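PDB 5B04: translation initiation factor eIF2B subunit epsilon from Schizosaccharomyces pombe, which forms part of the eIF2B complex, which catalyses exchange of GDP for GTP on the gamma subunit of the initiation factor eIF2. Local coordinates for residues 19-24 / 123-128; 406-411 / 418-423. One frame throughout, in Å; residues are numbered along the deposited sequence.

In the fold
Contact 1 (19-24 / 123-128) and contact 2 (406-411 / 418-423) belong to the two different folds of this chain. Contact 1 lies in the central sheet of the nucleotidyl transferase-like part. Contact 2 lies at the last coil of the left-handed beta-helix. Their centres are about 35 Å apart, and their nearest atoms are about 17 Å apart, so they do not touch. They sit on opposite sides of the chain's centre. The two folds still meet: R419 and F423 of contact 2 touch P33 and L36, in the loop that follows strand 19-23. The model ends at residue 442, so the C-terminal W2 domain is not modelled. Both contacts are structural packing within their folds.

Contact 1 of 2, residues 19-24 / 123-128; sequences QAIVLS and FILVSG
F123 has its CG tucked between its own backbone N and carbonyl carbon (chi1 65°), which brings the ring to I21. The ring is met obliquely, with I21 CG1 3.8 Å from F123 CD2. L125 starts out differently. Its CG lies anti to the backbone N (chi1 178°), and CD1 leans back toward the other strand. There L125 CD1 meets I21 CG2 at 3.8 Å and L23 CD1 at 3.7 Å, so one methyl bridges two residues of strand 19-23. Helix 108-115 packs on this face, with L110 against F123 and L125, and L113 against I21.

The strands run parallel, 14° apart. Their bonds follow the parallel ladder. I124 N gives to Q19 O, and I21 N gives to I124 O at 2.7 Å. V126 N then gives to I21 O at 3.0 Å, and L23 N to V126 O at 2.7 Å. The last rung, G128 N to L23 O (2.9 Å), comes in above the carbonyl plane. G128 here takes backbone angles suited to glycine.

A20, V22, I124 and V126 point to the other face, where A20 CB and I124 CB lie 4.1 Å apart. Helix 50-61 covers A20, V22 and I124. Strand 19-23 is an inner strand, between 123-127 and 65-70. The parallel part of this mixed sheet, with helices on both faces, is consistent with the Rossmann-like core of the nucleotidyl transferase (GT-A) fold. Strand 212-226 runs antiparallel beside 123-127.

The polar groups have partners nearby: Q19 OE1 takes a bond from T120 N, and S127 OG bonds with S26 OG. The chemistry is therefore divided. Backbone bonds set the register, while mainly apolar side chains join the sheet to a helical layer on each face.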
ATOM      1  N   GLN I  19      44.156 -38.621  14.767  1.00 76.00           N
ATOM      2  CA  GLN I  19      44.487 -38.588  16.180  1.00 76.38           C
ATOM      3  C   GLN I  19      45.253 -37.334  16.535  1.00 83.04           C
ATOM      4  O   GLN I  19      45.859 -36.722  15.675  1.00 82.82           O
ATOM      5  CB  GLN I  19      45.309 -39.800  16.547  1.00 89.87           C
ATOM      6  CG  GLN I  19      46.474 -40.051  15.619  1.00 96.47           C
ATOM      7  CD  GLN I  19      46.970 -41.477  15.645  1.00 94.02           C
ATOM      8  OE1 GLN I  19      47.991 -41.787  15.059  1.00 87.58           O
ATOM      9  NE2 GLN I  19      46.244 -42.349  16.311  1.00 86.51           N
ATOM     10  N   ALA I  20      45.227 -36.939  17.803  1.00 69.96           N
ATOM     11  CA  ALA I  20      45.792 -35.649  18.160  1.00 66.38           C
ATOM     12  C   ALA I  20      46.714 -35.784  19.356  1.00 69.83           C
ATOM     13  O   ALA I  20      46.459 -36.572  20.267  1.00 70.91           O
ATOM     14  CB  ALA I  20      44.689 -34.646  18.446  1.00 71.13           C
ATOM     15  N   ILE I  21      47.794 -35.012  19.339  1.00 68.96           N
ATOM     16  CA  ILE I  21      48.766 -35.035  20.419  1.00 60.63           C
ATOM     17  C   ILE I  21      48.789 -33.699  21.145  1.00 66.00           C
ATOM     18  O   ILE I  21      49.278 -32.701  20.615  1.00 64.68           O
ATOM     19  CB  ILE I  21      50.173 -35.361  19.899  1.00 65.02           C
ATOM     20  CG1 ILE I  21      50.168 -36.712  19.180  1.00 77.68           C
ATOM     21  CG2 ILE I  21      51.176 -35.362  21.042  1.00 74.86           C
ATOM     22  CD1 ILE I  21      49.652 -37.852  20.032  1.00 84.49           C
ATOM     23  N   VAL I  22      48.253 -33.685  22.359  1.00 77.87           N
ATOM     24  CA  VAL I  22      48.211 -32.470  23.160  1.00 68.91           C
ATOM     25  C   VAL I  22      49.343 -32.445  24.176  1.00 73.87           C
ATOM     26  O   VAL I  22      49.387 -33.264  25.093  1.00 68.01           O
ATOM     27  CB  VAL I  22      46.872 -32.327  23.905  1.00 53.77           C
ATOM     28  CG1 VAL I  22      46.838 -31.019  24.678  1.00 71.23           C
ATOM     29  CG2 VAL I  22      45.712 -32.405  22.928  1.00 65.08           C
ATOM     30  N   LEU I  23      50.264 -31.504  24.006  1.00 74.20           N
ATOM     31  CA  LEU I  23      51.335 -31.322  24.974  1.00 64.98           C
ATOM     32  C   LEU I  23      50.916 -30.360  26.070  1.00 74.37           C
ATOM     33  O   LEU I  23      51.285 -29.185  26.053  1.00 69.88           O
ATOM     34  CB  LEU I  23      52.609 -30.817  24.300  1.00 64.93           C
ATOM     35  CG  LEU I  23      53.625 -31.885  23.898  1.00 72.41           C
ATOM     36  CD1 LEU I  23      53.190 -32.603  22.630  1.00 72.59           C
ATOM     37  CD2 LEU I  23      54.999 -31.264  23.736  1.00 67.83           C
ATOM     38  N   SER I  24      50.140 -30.860  27.025  1.00 76.22           N
ATOM     39  CA  SER I  24      49.813 -30.090  28.214  1.00 60.80           C
ATOM     40  C   SER I  24      51.085 -29.867  29.020  1.00 77.24           C
ATOM     41  O   SER I  24      52.133 -30.428  28.695  1.00 91.24           O
ATOM     42  CB  SER I  24      48.758 -30.808  29.057  1.00 71.83           C
ATOM     43  OG  SER I  24      48.417 -30.047  30.203  1.00 94.30           O
ATOM     44  N   PHE I 123      48.439 -36.874  12.312  1.00 73.09           N
ATOM     45  CA  PHE I 123      47.984 -36.413  13.609  1.00 73.26           C
ATOM     46  C   PHE I 123      48.138 -34.913  13.801  1.00 75.80           C
ATOM     47  O   PHE I 123      48.986 -34.275  13.176  1.00 73.07           O
ATOM     48  CB  PHE I 123      48.797 -37.177  14.658  1.00 80.15           C
ATOM     49  CG  PHE I 123      50.266 -36.858  14.646  1.00 63.47           C
ATOM     50  CD1 PHE I 123      51.117 -37.468  13.739  1.00 60.74           C
ATOM     51  CD2 PHE I 123      50.797 -35.959  15.555  1.00 58.06           C
ATOM     52  CE1 PHE I 123      52.470 -37.180  13.734  1.00 66.80           C
ATOM     53  CE2 PHE I 123      52.147 -35.666  15.554  1.00 61.48           C
ATOM     54  CZ  PHE I 123      52.985 -36.278  14.644  1.00 54.47           C
ATOM     55  N   ILE I 124      47.298 -34.358  14.666  1.00 65.70           N
ATOM     56  CA  ILE I 124      47.339 -32.940  14.981  1.00 71.82           C
ATOM     57  C   ILE I 124      48.192 -32.702  16.221  1.00 68.13           C
ATOM     58  O   ILE I 124      47.874 -33.187  17.306  1.00 69.50           O
ATOM     59  CB  ILE I 124      45.927 -32.377  15.206  1.00 69.07           C
ATOM     60  CG1 ILE I 124      45.087 -32.543  13.939  1.00 73.43           C
ATOM     61  CG2 ILE I 124      45.997 -30.917  15.621  1.00 51.07           C
ATOM     62  CD1 ILE I 124      43.599 -32.425  14.170  1.00 88.97           C
ATOM     63  N   LEU I 125      49.279 -31.957  16.052  1.00 67.69           N
ATOM     64  CA  LEU I 125      50.202 -31.695  17.149  1.00 68.32           C
ATOM     65  C   LEU I 125      49.999 -30.299  17.728  1.00 64.36           C
ATOM     66  O   LEU I 125      50.091 -29.299  17.016  1.00 64.51           O
ATOM     67  CB  LEU I 125      51.647 -31.868  16.681  1.00 64.98           C
ATOM     68  CG  LEU I 125      52.730 -31.572  17.718  1.00 68.17           C
ATOM     69  CD1 LEU I 125      52.545 -32.443  18.948  1.00 70.55           C
ATOM     70  CD2 LEU I 125      54.106 -31.782  17.115  1.00 62.78           C
ATOM     71  N   VAL I 126      49.729 -30.244  19.028  1.00 67.90           N
ATOM     72  CA  VAL I 126      49.453 -28.984  19.709  1.00 68.23           C
ATOM     73  C   VAL I 126      50.205 -28.883  21.034  1.00 76.19           C
ATOM     74  O   VAL I 126      50.138 -29.787  21.867  1.00 79.60           O
ATOM     75  CB  VAL I 126      47.941 -28.815  19.971  1.00 63.00           C
ATOM     76  CG1 VAL I 126      47.694 -27.782  21.059  1.00 83.10           C
ATOM     77  CG2 VAL I 126      47.216 -28.442  18.686  1.00 68.60           C
ATOM     78  N   SER I 127      50.926 -27.782  21.221  1.00 73.35           N
ATOM     79  CA  SER I 127      51.633 -27.535  22.473  1.00 74.61           C
ATOM     80  C   SER I 127      50.899 -26.486  23.306  1.00 82.18           C
ATOM     81  O   SER I 127      50.761 -25.334  22.890  1.00 85.85           O
ATOM     82  CB  SER I 127      53.071 -27.089  22.201  1.00 79.46           C
ATOM     83  OG  SER I 127      53.831 -27.062  23.396  1.00 78.07           O
ATOM     84  N   GLY I 128      50.431 -26.892  24.481  1.00 74.57           N
ATOM     85  CA  GLY I 128      49.652 -26.017  25.339  1.00 57.89           C
ATOM     86  C   GLY I 128      48.166 -26.273  25.177  1.00 69.76           C
ATOM     87  O   GLY I 128      47.737 -27.420  25.054  1.00 79.94           O
TER

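Contact 2 of 2, residues 406-411 / 418-423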
ATOM      1  N   VAL I 406      45.399 -17.399  49.280  1.00 51.15           N
ATOM      2  CA  VAL I 406      45.996 -16.190  49.844  1.00 58.27           C
ATOM      3  C   VAL I 406      44.949 -15.253  50.440  1.00 51.49           C
ATOM      4  O   VAL I 406      43.939 -14.948  49.808  1.00 72.93           O
ATOM      5  CB  VAL I 406      46.808 -15.419  48.782  1.00 59.18           C
ATOM      6  CG1 VAL I 406      47.301 -14.091  49.339  1.00 63.39           C
ATOM      7  CG2 VAL I 406      47.972 -16.259  48.293  1.00 67.30           C
ATOM      8  N   VAL I 407      45.197 -14.807  51.669  1.00 61.51           N
ATOM      9  CA  VAL I 407      44.307 -13.869  52.340  1.00 69.05           C
ATOM     10  C   VAL I 407      44.986 -12.519  52.548  1.00 62.75           C
ATOM     11  O   VAL I 407      46.006 -12.425  53.226  1.00 69.87           O
ATOM     12  CB  VAL I 407      43.835 -14.412  53.701  1.00 48.57           C
ATOM     13  CG1 VAL I 407      43.097 -13.333  54.477  1.00 54.77           C
ATOM     14  CG2 VAL I 407      42.955 -15.636  53.506  1.00 66.64           C
ATOM     15  N   ILE I 408      44.413 -11.477  51.957  1.00 73.21           N
ATOM     16  CA  ILE I 408      44.937 -10.125  52.107  1.00 73.60           C
ATOM     17  C   ILE I 408      44.211  -9.396  53.232  1.00 77.29           C
ATOM     18  O   ILE I 408      42.981  -9.348  53.260  1.00 77.66           O
ATOM     19  CB  ILE I 408      44.802  -9.316  50.804  1.00 61.91           C
ATOM     20  CG1 ILE I 408      45.553 -10.008  49.664  1.00 56.84           C
ATOM     21  CG2 ILE I 408      45.317  -7.898  51.000  1.00 70.43           C
ATOM     22  CD1 ILE I 408      47.048 -10.068  49.858  1.00 49.01           C
ATOM     23  N   GLY I 409      44.977  -8.832  54.160  1.00 75.01           N
ATOM     24  CA  GLY I 409      44.402  -8.145  55.300  1.00 79.91           C
ATOM     25  C   GLY I 409      43.894  -6.757  54.968  1.00 70.77           C
ATOM     26  O   GLY I 409      44.196  -6.214  53.907  1.00 72.00           O
ATOM     27  N   ASP I 410      43.122  -6.185  55.887  1.00 72.23           N
ATOM     28  CA  ASP I 410      42.522  -4.869  55.689  1.00 63.71           C
ATOM     29  C   ASP I 410      43.571  -3.777  55.501  1.00 68.01           C
ATOM     30  O   ASP I 410      44.678  -3.867  56.035  1.00 81.22           O
ATOM     31  CB  ASP I 410      41.616  -4.514  56.871  1.00 57.59           C
ATOM     32  CG  ASP I 410      40.390  -5.402  56.957  1.00 68.94           C
ATOM     33  OD1 ASP I 410      40.411  -6.507  56.374  1.00 70.98           O
ATOM     34  OD2 ASP I 410      39.406  -4.997  57.610  1.00 65.92           O
ATOM     35  N   ASN I 411      43.206  -2.757  54.729  1.00 67.14           N
ATOM     36  CA  ASN I 411      44.046  -1.583  54.500  1.00 56.03           C
ATOM     37  C   ASN I 411      45.416  -1.929  53.922  1.00 60.74           C
ATOM     38  O   ASN I 411      46.423  -1.321  54.283  1.00 79.70           O
ATOM     39  CB  ASN I 411      44.211  -0.795  55.800  1.00 66.70           C
ATOM     40  CG  ASN I 411      42.901  -0.623  56.544  1.00 82.74           C
ATOM     41  OD1 ASN I 411      42.598  -1.375  57.472  1.00 89.60           O
ATOM     42  ND2 ASN I 411      42.112   0.364  56.136  1.00 79.09           N
ATOM     43  N   LYS I 418      53.212  -7.822  41.651  1.00 79.37           N
ATOM     44  CA  LYS I 418      53.648  -8.646  42.753  1.00 85.94           C
ATOM     45  C   LYS I 418      52.951  -9.956  42.586  1.00 88.42           C
ATOM     46  O   LYS I 418      51.796  -9.991  42.249  1.00 76.80           O
ATOM     47  CB  LYS I 418      53.280  -8.022  44.081  1.00 82.43           C
ATOM     48  CG  LYS I 418      54.470  -7.768  44.983  1.00 85.38           C
ATOM     49  CD  LYS I 418      55.628  -7.181  44.208  1.00 98.21           C
ATOM     50  CE  LYS I 418      56.670  -6.603  45.145  1.00104.26           C
ATOM     51  NZ  LYS I 418      56.873  -5.145  44.929  1.00 92.69           N
ATOM     52  N   ARG I 419      53.649 -11.043  42.838  1.00 84.56           N
ATOM     53  CA  ARG I 419      53.042 -12.341  42.741  1.00 74.79           C
ATOM     54  C   ARG I 419      52.976 -12.849  44.131  1.00 72.32           C
ATOM     55  O   ARG I 419      53.982 -12.925  44.783  1.00 77.74           O
ATOM     56  CB  ARG I 419      53.943 -13.260  41.957  1.00 76.89           C
ATOM     57  CG  ARG I 419      53.470 -13.582  40.565  1.00 66.55           C
ATOM     58  CD  ARG I 419      54.331 -12.902  39.527  1.00 80.97           C
ATOM     59  NE  ARG I 419      54.604 -13.785  38.409  1.00 89.78           N
ATOM     60  CZ  ARG I 419      54.880 -13.361  37.188  1.00102.23           C
ATOM     61  NH1 ARG I 419      54.915 -12.066  36.929  1.00 90.38           N
ATOM     62  NH2 ARG I 419      55.123 -14.231  36.230  1.00 90.55           N
ATOM     63  N   LEU I 420      51.804 -13.237  44.582  1.00 73.64           N
ATOM     64  CA  LEU I 420      51.667 -13.735  45.920  1.00 63.86           C
ATOM     65  C   LEU I 420      51.231 -15.144  45.803  1.00 77.70           C
ATOM     66  O   LEU I 420      50.574 -15.514  44.862  1.00 78.66           O
ATOM     67  CB  LEU I 420      50.613 -12.971  46.682  1.00 69.99           C
ATOM     68  CG  LEU I 420      50.716 -11.467  46.682  1.00 66.63           C
ATOM     69  CD1 LEU I 420      49.928 -10.926  47.841  1.00 48.91           C
ATOM     70  CD2 LEU I 420      52.156 -11.061  46.796  1.00 69.72           C
ATOM     71  N   THR I 421      51.645 -15.939  46.765  1.00 91.59           N
ATOM     72  CA  THR I 421      51.330 -17.365  46.840  1.00 95.50           C
ATOM     73  C   THR I 421      51.021 -17.837  48.263  1.00 88.60           C
ATOM     74  O   THR I 421      50.952 -17.051  49.194  1.00 85.64           O
ATOM     75  CB  THR I 421      52.481 -18.225  46.272  1.00 91.71           C
ATOM     76  OG1 THR I 421      52.168 -19.614  46.429  1.00 97.27           O
ATOM     77  CG2 THR I 421      53.778 -17.928  46.991  1.00 78.25           C
ATOM     78  N   THR I 422      50.790 -19.131  48.420  1.00 92.68           N
ATOM     79  CA  THR I 422      50.587 -19.698  49.745  1.00 90.08           C
ATOM     80  C   THR I 422      51.536 -20.870  49.915  1.00107.02           C
ATOM     81  O   THR I 422      51.356 -21.711  50.795  1.00112.07           O
ATOM     82  CB  THR I 422      49.135 -20.164  49.958  1.00 85.34           C
ATOM     83  OG1 THR I 422      48.986 -20.692  51.282  1.00111.81           O
ATOM     84  CG2 THR I 422      48.771 -21.239  48.945  1.00101.59           C
ATOM     85  N   PHE I 423      52.557 -20.911  49.066  1.00110.59           N
ATOM     86  CA  PHE I 423      53.404 -22.090  48.953  1.00106.27           C
ATOM     87  C   PHE I 423      54.859 -21.882  49.357  1.00135.66           C
ATOM     88  O   PHE I 423      55.198 -20.945  50.081  1.00135.66           O
ATOM     89  CB  PHE I 423      53.349 -22.627  47.524  1.00101.17           C
ATOM     90  CG  PHE I 423      52.511 -23.860  47.377  1.00107.14           C
ATOM     91  CD1 PHE I 423      51.163 -23.839  47.691  1.00113.17           C
ATOM     92  CD2 PHE I 423      53.073 -25.043  46.930  1.00 98.23           C
ATOM     93  CE1 PHE I 423      50.390 -24.975  47.560  1.00106.77           C
ATOM     94  CE2 PHE I 423      52.306 -26.183  46.797  1.00104.28           C
ATOM     95  CZ  PHE I 423      50.962 -26.149  47.112  1.00108.05           C
TER
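V406 leads into strand 407-408 and directs its side chain at 418-423, across the inside of a left-handed parallel beta-helix. The two segments belong to different sheets of this prism. Strand 413-414, between them in sequence, lies in the third sheet. The contact therefore spans the interior of a coil and is not a strand pairing.

The two methyls of V406 share the work. CG1, anti to the backbone N (chi1 174°), faces L420, and V406 CG1 is 4.4 Å from L420 CD1. CG2 instead lies against the backbone after L420. V406 CG2 is near T421 O, and it is 4.4 Å from T422 CB.

Two residues on, I408 also turns to the interior. Its CG1 stands beside the backbone N (chi1 -59°), and from there CD1 reaches across the prism. I408 CD1 meets L420 CD1 at 3.6 Å, methyl to methyl, and the two side chains cross at about a right angle. L420 CD1 is thus approached by both V406 and I408. I408 also packs on I390 of the preceding coil and on S435, near the end of the modelled chain.

Each segment is held to its own sheet by backbone bonds. V406 and I408 bond to K389 in one sheet, and K418 and L420 to I401 in another. Within this chain, strands 407-408 and 419-420 are the outermost of their sheets, so apolar packing links two sheets at the end of the beta-helix.

Beyond L420 the chain leaves the prism through an ST turn, in which F423 N donates to T421 OG1 at 3.0 Å.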